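Local coordinates for protein Methylcobalamin\: coenzyme M methyltransferase (Methanosarcina mazei, PDB 4AY7) that probably transfers the methyl group of a methylated corrinoid to coenzyme M, using a zinc ion held in a TIM barrel, as part of methanogenesis, at residues A21-E26 with V242-I247; C34-T39 with G265-E270; D205-A210 with Q233-S238. All coordinates share one frame; numbering follows the deposited sequence.

Interaction 1 (A21-E26 with V242-I247). With ZN (zinc ion), chain C.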
ATOM      1  N   ALA A  21      11.931  10.488   7.852  1.00 21.43           N
ATOM      2  CA  ALA A  21      13.288  10.901   7.355  1.00 20.97           C
ATOM      3  C   ALA A  21      13.758   9.982   6.229  1.00 20.35           C
ATOM      4  O   ALA A  21      14.163  10.444   5.105  1.00 20.64           O
ATOM      5  CB  ALA A  21      14.293  10.954   8.503  1.00 21.57           C
ATOM      6  N   ALA A  22      13.639   8.689   6.456  1.00 19.79           N
ATOM      7  CA  ALA A  22      14.008   7.719   5.411  1.00 19.05           C
ATOM      8  C   ALA A  22      13.336   7.871   4.092  1.00 18.71           C
ATOM      9  O   ALA A  22      13.968   7.783   3.039  1.00 17.72           O
ATOM     10  CB  ALA A  22      13.883   6.284   5.931  1.00 18.87           C
ATOM     11  N   LEU A  23      11.996   8.037   4.149  1.00 18.57           N
ATOM     12  CA  LEU A  23      11.198   8.184   2.969  1.00 18.87           C
ATOM     13  C   LEU A  23      11.515   9.497   2.274  1.00 19.10           C
ATOM     14  O   LEU A  23      11.540   9.561   1.054  1.00 19.49           O
ATOM     15  CB  LEU A  23       9.677   8.022   3.272  1.00 18.40           C
ATOM     16  CG  LEU A  23       9.215   6.630   3.681  1.00 18.21           C
ATOM     17  CD1 LEU A  23       7.778   6.585   4.271  1.00 18.04           C
ATOM     18  CD2 LEU A  23       9.439   5.692   2.454  1.00 18.46           C
ATOM     19  N   LYS A  24      11.746  10.547   3.024  1.00 20.13           N
ATOM     20  CA  LYS A  24      12.084  11.802   2.393  1.00 21.40           C
ATOM     21  C   LYS A  24      13.529  11.870   1.876  1.00 22.27           C
ATOM     22  O   LYS A  24      13.865  12.780   1.107  1.00 23.59           O
ATOM     23  CB  LYS A  24      11.864  12.913   3.370  1.00 23.37           C
ATOM     24  CG  LYS A  24      10.413  13.172   3.706  1.00 25.07           C
ATOM     25  CD  LYS A  24      10.401  14.482   4.471  1.00 28.53           C
ATOM     26  CE  LYS A  24       9.159  14.670   5.313  1.00 31.74           C
ATOM     27  NZ  LYS A  24       9.422  15.796   6.261  1.00 36.30           N
ATOM     28  N   GLY A  25      14.369  10.923   2.248  1.00 21.84           N
ATOM     29  CA  GLY A  25      15.789  10.958   1.801  1.00 23.21           C
ATOM     30  C   GLY A  25      16.678  11.799   2.676  1.00 23.83           C
ATOM     31  O   GLY A  25      17.793  12.183   2.277  1.00 25.17           O
ATOM     32  N   GLU A  26      16.226  12.088   3.871  1.00 24.24           N
ATOM     33  CA  GLU A  26      17.066  12.755   4.855  1.00 26.61           C
ATOM     34  C   GLU A  26      17.950  11.765   5.574  1.00 26.57           C
ATOM     35  O   GLU A  26      17.643  10.544   5.618  1.00 24.91           O
ATOM     36  CB  GLU A  26      16.132  13.436   5.828  1.00 28.18           C
ATOM     37  CG  GLU A  26      15.304  14.511   5.154  1.00 30.51           C
ATOM     38  CD  GLU A  26      14.208  15.019   6.041  1.00 33.87           C
ATOM     39  OE1 GLU A  26      13.872  14.284   6.977  1.00 38.36           O
ATOM     40  OE2 GLU A  26      13.674  16.137   5.819  1.00 37.06           O
ATOM     41  N   VAL A 242       3.522  12.489   3.812  1.00 20.77           N
ATOM     42  CA  VAL A 242       4.380  11.588   3.086  1.00 20.38           C
ATOM     43  C   VAL A 242       3.555  10.470   2.481  1.00 19.24           C
ATOM     44  O   VAL A 242       2.569   9.973   3.087  1.00 18.89           O
ATOM     45  CB  VAL A 242       5.538  11.095   3.998  1.00 20.36           C
ATOM     46  CG1 VAL A 242       6.281   9.908   3.357  1.00 20.40           C
ATOM     47  CG2 VAL A 242       6.451  12.303   4.371  1.00 20.98           C
ATOM     48  N   THR A 243       3.829  10.214   1.196  1.00 19.14           N
ATOM     49  CA  THR A 243       3.155   9.142   0.466  1.00 18.47           C
ATOM     50  C   THR A 243       4.139   8.136  -0.157  1.00 17.91           C
ATOM     51  O   THR A 243       5.314   8.460  -0.437  1.00 17.80           O
ATOM     52  CB  THR A 243       2.259   9.691  -0.640  1.00 18.93           C
ATOM     53  OG1 THR A 243       3.064  10.421  -1.524  1.00 18.82           O
ATOM     54  CG2 THR A 243       1.137  10.633  -0.128  1.00 18.60           C
ATOM     55  N   VAL A 244       3.611   6.958  -0.452  1.00 17.05           N
ATOM     56  CA  VAL A 244       4.320   5.844  -1.051  1.00 16.66           C
ATOM     57  C   VAL A 244       3.432   5.219  -2.130  1.00 16.56           C
ATOM     58  O   VAL A 244       2.233   4.989  -1.920  1.00 17.14           O
ATOM     59  CB  VAL A 244       4.719   4.780   0.024  1.00 16.71           C
ATOM     60  CG1 VAL A 244       5.386   3.562  -0.594  1.00 16.02           C
ATOM     61  CG2 VAL A 244       5.710   5.348   1.030  1.00 16.93           C
ATOM     62  N   LEU A 245       4.010   4.911  -3.277  1.00 16.53           N
ATOM     63  CA  LEU A 245       3.308   4.294  -4.381  1.00 16.35           C
ATOM     64  C   LEU A 245       3.831   2.867  -4.554  1.00 16.60           C
ATOM     65  O   LEU A 245       5.022   2.655  -4.783  1.00 16.09           O
ATOM     66  CB  LEU A 245       3.543   5.078  -5.658  1.00 16.75           C
ATOM     67  CG  LEU A 245       3.109   4.438  -6.930  1.00 16.95           C
ATOM     68  CD1 LEU A 245       1.567   4.399  -6.877  1.00 17.14           C
ATOM     69  CD2 LEU A 245       3.512   5.289  -8.111  1.00 17.72           C
ATOM     70  N   HIS A 246       2.910   1.919  -4.492  1.00 16.64           N
ATOM     71  CA  HIS A 246       3.233   0.528  -4.719  1.00 17.65           C
ATOM     72  C   HIS A 246       2.558   0.031  -5.970  1.00 18.55           C
ATOM     73  O   HIS A 246       1.296   0.065  -6.024  1.00 18.65           O
ATOM     74  CB  HIS A 246       2.841  -0.278  -3.517  1.00 18.47           C
ATOM     75  CG  HIS A 246       2.990  -1.757  -3.755  1.00 20.49           C
ATOM     76  ND1 HIS A 246       4.124  -2.399  -3.549  1.00 20.48           N
ATOM     77  CD2 HIS A 246       2.110  -2.698  -4.279  1.00 23.05           C
ATOM     78  CE1 HIS A 246       4.034  -3.673  -3.960  1.00 21.64           C
ATOM     79  NE2 HIS A 246       2.794  -3.882  -4.341  1.00 24.47           N
ATOM     80  N   ILE A 247       3.300  -0.445  -6.958  1.00 19.23           N
ATOM     81  CA  ILE A 247       2.666  -0.971  -8.185  1.00 20.63           C
ATOM     82  C   ILE A 247       3.267  -2.335  -8.370  1.00 22.48           C
ATOM     83  O   ILE A 247       4.498  -2.478  -8.439  1.00 21.48           O
ATOM     84  CB  ILE A 247       2.861  -0.111  -9.453  1.00 20.21           C
ATOM     85  CG1 ILE A 247       2.149   1.247  -9.322  1.00 20.11           C
ATOM     86  CG2 ILE A 247       2.327  -0.799 -10.735  1.00 20.45           C
ATOM     87  CD1 ILE A 247       2.341   2.166 -10.560  1.00 20.86           C
TER
HETATM   88 ZN    ZN C 500       2.225  -5.781  -5.372  1.00 46.90          ZN

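Interaction 2 (C34-T39 with G265-E270)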
ATOM      1  N   CYS A  34       9.903  -2.121   8.099  1.00 21.26           N
ATOM      2  CA  CYS A  34       8.432  -2.171   8.297  1.00 22.87           C
ATOM      3  C   CYS A  34       7.753  -2.625   7.047  1.00 23.20           C
ATOM      4  O   CYS A  34       8.434  -3.014   6.101  1.00 24.79           O
ATOM      5  CB  CYS A  34       7.905  -0.828   8.725  1.00 23.01           C
ATOM      6  SG  CYS A  34       7.961   0.370   7.442  1.00 25.37           S
ATOM      7  N   SER A  35       6.409  -2.649   7.058  1.00 23.24           N
ATOM      8  CA  SER A  35       5.639  -2.939   5.839  1.00 22.96           C
ATOM      9  C   SER A  35       4.725  -1.805   5.516  1.00 22.39           C
ATOM     10  O   SER A  35       4.076  -1.246   6.423  1.00 22.84           O
ATOM     11  CB  SER A  35       4.858  -4.246   6.033  1.00 23.37           C
ATOM     12  OG  SER A  35       4.289  -4.609   4.787  1.00 24.71           O
ATOM     13  N   VAL A  36       4.675  -1.442   4.242  1.00 21.24           N
ATOM     14  CA  VAL A  36       3.787  -0.446   3.737  1.00 22.77           C
ATOM     15  C   VAL A  36       2.648  -1.176   3.027  1.00 22.44           C
ATOM     16  O   VAL A  36       1.691  -0.561   2.620  1.00 21.35           O
ATOM     17  CB  VAL A  36       4.467   0.622   2.831  1.00 22.83           C
ATOM     18  CG1 VAL A  36       5.572   1.340   3.599  1.00 25.09           C
ATOM     19  CG2 VAL A  36       5.096  -0.007   1.575  1.00 24.57           C
ATOM     20  N   THR A  37       2.727  -2.494   2.937  1.00 21.37           N
ATOM     21  CA  THR A  37       1.725  -3.270   2.257  1.00 21.31           C
ATOM     22  C   THR A  37       1.005  -4.092   3.367  1.00 21.08           C
ATOM     23  O   THR A  37       1.413  -4.055   4.516  1.00 21.43           O
ATOM     24  CB  THR A  37       2.419  -4.202   1.255  1.00 22.14           C
ATOM     25  OG1 THR A  37       3.433  -4.942   1.950  1.00 23.64           O
ATOM     26  CG2 THR A  37       3.107  -3.355   0.125  1.00 23.47           C
ATOM     27  N   GLN A  38       0.001  -4.868   3.037  1.00 19.84           N
ATOM     28  CA  GLN A  38      -0.865  -5.417   4.091  1.00 20.47           C
ATOM     29  C   GLN A  38      -0.094  -6.401   5.029  1.00 20.58           C
ATOM     30  O   GLN A  38       0.766  -7.185   4.574  1.00 19.81           O
ATOM     31  CB  GLN A  38      -2.153  -6.031   3.472  1.00 21.02           C
ATOM     32  CG  GLN A  38      -2.129  -7.516   3.169  1.00 20.89           C
ATOM     33  CD  GLN A  38      -2.411  -8.377   4.403  1.00 21.23           C
ATOM     34  OE1 GLN A  38      -3.175  -7.940   5.273  1.00 21.74           O
ATOM     35  NE2 GLN A  38      -1.724  -9.541   4.539  1.00 19.73           N
ATOM     36  N   THR A  39      -0.389  -6.310   6.319  1.00 20.21           N
ATOM     37  CA  THR A  39       0.329  -7.078   7.350  1.00 21.74           C
ATOM     38  C   THR A  39      -0.495  -8.168   8.104  1.00 22.24           C
ATOM     39  O   THR A  39      -0.047  -8.747   9.094  1.00 24.18           O
ATOM     40  CB  THR A  39       0.832  -6.060   8.383  1.00 22.58           C
ATOM     41  OG1 THR A  39      -0.281  -5.318   8.910  1.00 24.48           O
ATOM     42  CG2 THR A  39       1.837  -5.076   7.710  1.00 22.38           C
ATOM     43  N   GLY A 265       8.271   7.782  -1.581  1.00 18.21           N
ATOM     44  CA  GLY A 265       8.765   6.437  -1.760  1.00 17.94           C
ATOM     45  C   GLY A 265       8.038   5.676  -2.824  1.00 17.59           C
ATOM     46  O   GLY A 265       6.799   5.863  -3.055  1.00 16.84           O
ATOM     47  N   LEU A 266       8.796   4.783  -3.438  1.00 17.12           N
ATOM     48  CA  LEU A 266       8.296   3.760  -4.279  1.00 17.33           C
ATOM     49  C   LEU A 266       8.504   2.339  -3.712  1.00 17.84           C
ATOM     50  O   LEU A 266       9.568   1.935  -3.319  1.00 18.46           O
ATOM     51  CB  LEU A 266       8.889   3.854  -5.683  1.00 17.22           C
ATOM     52  CG  LEU A 266       8.778   5.173  -6.369  1.00 17.64           C
ATOM     53  CD1 LEU A 266       9.521   5.058  -7.681  1.00 18.34           C
ATOM     54  CD2 LEU A 266       7.319   5.555  -6.607  1.00 17.07           C
ATOM     55  N   SER A 267       7.410   1.591  -3.631  1.00 18.69           N
ATOM     56  CA  SER A 267       7.420   0.204  -3.062  1.00 19.24           C
ATOM     57  C   SER A 267       7.351  -0.698  -4.240  1.00 20.14           C
ATOM     58  O   SER A 267       6.374  -0.655  -5.021  1.00 21.91           O
ATOM     59  CB  SER A 267       6.262  -0.008  -2.138  1.00 19.74           C
ATOM     60  OG  SER A 267       6.034  -1.374  -1.846  1.00 20.50           O
ATOM     61  N   VAL A 268       8.322  -1.606  -4.320  1.00 21.22           N
ATOM     62  CA  VAL A 268       8.500  -2.461  -5.464  1.00 23.53           C
ATOM     63  C   VAL A 268       8.746  -3.938  -5.043  1.00 23.96           C
ATOM     64  O   VAL A 268       9.194  -4.213  -3.945  1.00 22.82           O
ATOM     65  CB  VAL A 268       9.756  -2.110  -6.272  1.00 24.20           C
ATOM     66  CG1 VAL A 268       9.582  -0.734  -6.882  1.00 24.86           C
ATOM     67  CG2 VAL A 268      11.013  -2.181  -5.369  1.00 24.23           C
ATOM     68  N   GLU A 269       8.403  -4.816  -5.955  1.00 25.78           N
ATOM     69  CA  GLU A 269       8.565  -6.236  -5.758  1.00 30.80           C
ATOM     70  C   GLU A 269       9.957  -6.637  -6.157  1.00 28.84           C
ATOM     71  O   GLU A 269      10.620  -6.003  -6.956  1.00 26.20           O
ATOM     72  CB  GLU A 269       7.592  -6.992  -6.663  1.00 33.77           C
ATOM     73  CG  GLU A 269       6.169  -7.025  -6.177  1.00 39.77           C
ATOM     74  CD  GLU A 269       5.393  -8.194  -6.797  1.00 45.38           C
ATOM     75  OE1 GLU A 269       4.866  -7.999  -7.917  1.00 40.85           O
ATOM     76  OE2 GLU A 269       5.322  -9.294  -6.148  1.00 54.75           O
ATOM     77  N   GLU A 270      10.338  -7.783  -5.643  1.00 31.33           N
ATOM     78  CA  GLU A 270      11.600  -8.438  -5.925  1.00 33.96           C
ATOM     79  C   GLU A 270      11.789  -8.725  -7.426  1.00 33.29           C
ATOM     80  O   GLU A 270      12.892  -8.753  -7.929  1.00 32.30           O
ATOM     81  CB  GLU A 270      11.514  -9.784  -5.140  1.00 36.18           C
ATOM     82  CG  GLU A 270      12.753 -10.638  -5.115  1.00 40.64           C
ATOM     83  CD  GLU A 270      12.934 -11.379  -6.420  1.00 44.03           C
ATOM     84  OE1 GLU A 270      11.886 -11.883  -6.915  1.00 43.77           O
ATOM     85  OE2 GLU A 270      14.092 -11.388  -6.960  1.00 45.82           O
TER

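Interaction 3 (D205-A210 with Q233-S238)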
ATOM      1  N   ASP A 205       0.440   8.699   9.284  1.00 20.54           N
ATOM      2  CA  ASP A 205       1.679   9.470   9.038  1.00 21.09           C
ATOM      3  C   ASP A 205       2.170   9.344   7.613  1.00 20.47           C
ATOM      4  O   ASP A 205       2.853  10.256   7.089  1.00 20.44           O
ATOM      5  CB  ASP A 205       2.782   8.978   9.990  1.00 21.76           C
ATOM      6  CG  ASP A 205       2.408   9.195  11.470  1.00 23.38           C
ATOM      7  OD1 ASP A 205       2.148  10.350  11.935  1.00 24.88           O
ATOM      8  OD2 ASP A 205       2.260   8.186  12.163  1.00 24.88           O
ATOM      9  N   VAL A 206       1.901   8.177   7.031  1.00 18.95           N
ATOM     10  CA  VAL A 206       2.255   7.869   5.666  1.00 18.25           C
ATOM     11  C   VAL A 206       0.998   7.324   5.016  1.00 17.64           C
ATOM     12  O   VAL A 206       0.317   6.530   5.655  1.00 17.54           O
ATOM     13  CB  VAL A 206       3.347   6.780   5.694  1.00 18.05           C
ATOM     14  CG1 VAL A 206       3.649   6.307   4.265  1.00 18.07           C
ATOM     15  CG2 VAL A 206       4.586   7.304   6.387  1.00 18.27           C
ATOM     16  N   ILE A 207       0.709   7.676   3.768  1.00 17.53           N
ATOM     17  CA  ILE A 207      -0.366   7.035   3.022  1.00 17.54           C
ATOM     18  C   ILE A 207       0.386   6.266   1.972  1.00 17.35           C
ATOM     19  O   ILE A 207       1.112   6.890   1.228  1.00 16.45           O
ATOM     20  CB  ILE A 207      -1.420   7.998   2.360  1.00 17.91           C
ATOM     21  CG1 ILE A 207      -2.001   8.876   3.467  1.00 18.21           C
ATOM     22  CG2 ILE A 207      -2.458   7.169   1.592  1.00 18.32           C
ATOM     23  CD1 ILE A 207      -2.784   8.083   4.556  1.00 18.36           C
ATOM     24  N   ALA A 208       0.163   4.958   1.927  1.00 16.88           N
ATOM     25  CA  ALA A 208       0.665   4.058   0.923  1.00 17.23           C
ATOM     26  C   ALA A 208      -0.411   3.518  -0.001  1.00 17.77           C
ATOM     27  O   ALA A 208      -1.365   2.791   0.435  1.00 19.17           O
ATOM     28  CB  ALA A 208       1.360   2.903   1.604  1.00 16.89           C
ATOM     29  N   ILE A 209      -0.337   3.872  -1.289  1.00 17.92           N
ATOM     30  CA  ILE A 209      -1.337   3.394  -2.182  1.00 17.77           C
ATOM     31  C   ILE A 209      -0.831   2.211  -2.966  1.00 17.11           C
ATOM     32  O   ILE A 209       0.324   2.153  -3.362  1.00 16.65           O
ATOM     33  CB  ILE A 209      -1.886   4.481  -3.102  1.00 18.30           C
ATOM     34  CG1 ILE A 209      -0.891   4.893  -4.158  1.00 18.83           C
ATOM     35  CG2 ILE A 209      -2.402   5.687  -2.267  1.00 18.88           C
ATOM     36  CD1 ILE A 209      -1.406   5.953  -5.126  1.00 18.80           C
ATOM     37  N   ALA A 210      -1.706   1.271  -3.199  1.00 17.47           N
ATOM     38  CA  ALA A 210      -1.392   0.118  -3.989  1.00 18.41           C
ATOM     39  C   ALA A 210      -2.206   0.228  -5.243  1.00 19.96           C
ATOM     40  O   ALA A 210      -3.431   0.281  -5.178  1.00 20.11           O
ATOM     41  CB  ALA A 210      -1.660  -1.168  -3.212  1.00 19.40           C
ATOM     42  N   GLN A 233       0.396  11.953  -9.943  1.00 21.09           N
ATOM     43  CA  GLN A 233       0.946  13.274  -9.582  1.00 21.92           C
ATOM     44  C   GLN A 233      -0.029  14.151  -8.810  1.00 21.82           C
ATOM     45  O   GLN A 233       0.355  14.759  -7.795  1.00 20.77           O
ATOM     46  CB  GLN A 233       1.396  14.034 -10.818  1.00 23.27           C
ATOM     47  CG  GLN A 233       2.675  13.450 -11.359  1.00 24.12           C
ATOM     48  CD  GLN A 233       3.090  13.999 -12.729  1.00 26.43           C
ATOM     49  OE1 GLN A 233       2.253  14.349 -13.551  1.00 29.69           O
ATOM     50  NE2 GLN A 233       4.377  14.018 -12.984  1.00 27.02           N
ATOM     51  N   LYS A 234      -1.296  14.163  -9.232  1.00 22.57           N
ATOM     52  CA  LYS A 234      -2.287  14.991  -8.546  1.00 23.31           C
ATOM     53  C   LYS A 234      -2.558  14.451  -7.166  1.00 22.22           C
ATOM     54  O   LYS A 234      -2.728  15.221  -6.193  1.00 21.61           O
ATOM     55  CB  LYS A 234      -3.564  15.070  -9.328  1.00 25.47           C
ATOM     56  CG  LYS A 234      -4.588  16.018  -8.743  1.00 29.09           C
ATOM     57  CD  LYS A 234      -5.852  15.923  -9.587  1.00 32.57           C
ATOM     58  CE  LYS A 234      -6.898  16.962  -9.190  1.00 36.71           C
ATOM     59  NZ  LYS A 234      -6.226  18.298  -9.069  1.00 43.48           N
ATOM     60  N   PHE A 235      -2.639  13.109  -7.056  1.00 21.04           N
ATOM     61  CA  PHE A 235      -2.803  12.529  -5.732  1.00 20.29           C
ATOM     62  C   PHE A 235      -1.687  12.917  -4.767  1.00 20.72           C
ATOM     63  O   PHE A 235      -1.943  13.385  -3.629  1.00 21.37           O
ATOM     64  CB  PHE A 235      -2.836  10.995  -5.868  1.00 19.61           C
ATOM     65  CG  PHE A 235      -3.012  10.282  -4.569  1.00 18.99           C
ATOM     66  CD1 PHE A 235      -1.937   9.913  -3.825  1.00 18.85           C
ATOM     67  CD2 PHE A 235      -4.312   9.958  -4.112  1.00 19.29           C
ATOM     68  CE1 PHE A 235      -2.088   9.223  -2.626  1.00 18.72           C
ATOM     69  CE2 PHE A 235      -4.484   9.302  -2.910  1.00 19.10           C
ATOM     70  CZ  PHE A 235      -3.351   8.946  -2.151  1.00 18.73           C
ATOM     71  N   ALA A 236      -0.439  12.696  -5.197  1.00 20.24           N
ATOM     72  CA  ALA A 236       0.734  12.891  -4.318  1.00 21.20           C
ATOM     73  C   ALA A 236       0.798  14.338  -3.944  1.00 22.36           C
ATOM     74  O   ALA A 236       1.041  14.677  -2.785  1.00 22.13           O
ATOM     75  CB  ALA A 236       2.011  12.507  -5.003  1.00 21.01           C
ATOM     76  N   SER A 237       0.458  15.208  -4.891  1.00 22.35           N
ATOM     77  CA  SER A 237       0.534  16.633  -4.550  1.00 24.66           C
ATOM     78  C   SER A 237      -0.572  17.146  -3.636  1.00 23.88           C
ATOM     79  O   SER A 237      -0.431  18.195  -3.013  1.00 24.14           O
ATOM     80  CB  SER A 237       0.703  17.472  -5.808  1.00 27.47           C
ATOM     81  OG  SER A 237      -0.525  17.528  -6.500  1.00 29.73           O
ATOM     82  N   SER A 238      -1.717  16.472  -3.626  1.00 22.70           N
ATOM     83  CA  SER A 238      -2.879  16.950  -2.887  1.00 22.51           C
ATOM     84  C   SER A 238      -3.060  16.341  -1.495  1.00 21.99           C
ATOM     85  O   SER A 238      -3.917  16.783  -0.706  1.00 22.06           O
ATOM     86  CB  SER A 238      -4.101  16.639  -3.721  1.00 22.67           C
ATOM     87  OG  SER A 238      -3.989  17.159  -5.067  1.00 23.61           O
TER

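Interaction 1 (A21-E26 with V242-I247)
Leu23 holds CG anti to its own carbonyl carbon (chi1 -68°), which carries both its methyls off the helix toward strand 242-246, while Val242, CG1 anti to its backbone N (chi1 168°), turns CG1 to the leucine and CG2 to the lysine. CG1 lies 3.8 Å from Leu23 CD1 and 3.9 Å from Leu23 CB, the two side chains meeting at a slant. CG2 rests 3.7 Å from Lys24 CE, and the extended aliphatic chain of Lys24, an exposed residue, leads on past the valine. Two residues along the strand, Val244 meets the end of Leu23 nearly at a right angle, its CG2 lying 4.0 Å from Leu23 CD2 and equally close to CD1. With an alanine in place of Val242, Leu23 would probably keep its contact with Val244 but lose the CG1 methyl beside CD1 and CB, and Lys24 CE the methyl it rests on, opening a gap under the helix end. That end is a Schellman motif: Gly25, with positive phi, is the C-prime residue, Glu26 N bonds to Ala21 O at 2.9 Å, and the bond from Gly25 N to Ala22 O is weak. Leu23 also touches Val206 and Val320 of two other strands, so the last turn of helix 15-24 covers the N-terminal end of the barrel. At the other end of the same strand His246 NE2 binds the zinc ion at 2.2 Å, together with Cys248 and Cys325. Across the contact itself the chemistry is apolar, branched methyls against methyls and lysine methylenes: the helix is held to the strand by shape and burial, and the polar metal site lies well apart from this apolar end.

Interaction 2 (C34-T39 with G265-E270)
Ser267 faces two methyl groups across this contact, one from Val36 and one from Thr37. Its OG stands 3.8 Å from Val36 CG2 and 4.0 Å from Thr37 CG2, and Val36 CG2 also rests 3.9 Å from Ser267 CB, so the valine methyl covers the carbon as well as the oxygen of the serine. In Val36, with CG1 anti to the carbonyl carbon (chi1 -59°), CG2 falls between the backbone N and the carbonyl carbon and points at the serine. Thr37 is arranged differently: OG1 lies between N and the carbonyl carbon (chi1 53°), where it donates to Cys325 O, and CG2, anti to the carbonyl carbon, faces the serine. The hydroxyl of Ser267 is in turn hydrogen-bonded to His246 ND1, and Thr37 itself touches that histidine. The loop is tied from within as well, for Ser35 OG donates to Thr37 O over 2.9 Å, coming from above the carbonyl plane (46° out of it). Next along the chain is Gln38, known to bind coenzyme M, whose NE2 is held by Ile327 O. The 34-39 loop thus joins strand 265-267 inside the barrel, with the zinc about 6 Å from the side chain of Thr37. Chemically, a buried hydroxyl with methyls against it has its polar need met by the imidazole: Ser267 is a second-shell residue whose bond to ND1 probably restrains rotation of the His246 ring, and the Thr37 hydroxyl grips the backbone of another ligand, Cys325, probably steadying the metal site beside the coenzyme M pocket.

Interaction 3 (D205-A210 with Q233-S238)
Strand 206-210 passes the last turns of helix 221-238 at the distance of one side-chain layer, with CA of Ile207 9.5 Å from CA of Ala236 and CA of Ile209 9.9 Å from CA of Phe235. Phe235 fills that layer. With CG anti to its backbone N (chi1 -180°), its ring reaches toward the strand and ends against two isoleucines. Ile209 is the tighter partner: its CG2 comes to 3.4 Å of Phe235 CZ and 3.6 Å of Phe235 CE1, a close fit, while its CD1 lies over one ring face, 4.1 Å above the plane and shifted toward the rim. Ile207 approaches differently, its CG2 meeting the ring edge near the plane, 4.2 Å from Phe235 CZ. The contact is wholly hydrophobic and buried, and it belongs to the beta-alpha-beta unit of strand 206-210, helix 221-238 and strand 242-246, the repeating element of a TIM barrel. Around it, Met154 of strand 150-155 touches both Ile209 and Phe235, as does Phe263 from a loop, and helix 178-202 adjoins through Ser192 beside the phenylalanine and Met199 and Val200 beside Ile207.

All three contacts lean on the same parallel barrel sheet, in which strands 206-210, 242-246 and 265-267 are consecutive neighbours. The centres of interactions 1 and 2, and of interactions 1 and 3, are 10 Å apart; those of 2 and 3 are 14 Å apart. Along the chain, interactions 1 and 2 cross, their first segments near the N-terminus and their second on adjacent strands, while interaction 3 is nested within the loops both close. Interaction 3 attaches an outer helix to the barrel wall, whereas the other two bring the N-terminal part of the chain against the barrel's interior. Strand 242-246, hydrogen-bonded to both neighbours, carries the zinc ligand His246 at its end away from helix 15-24.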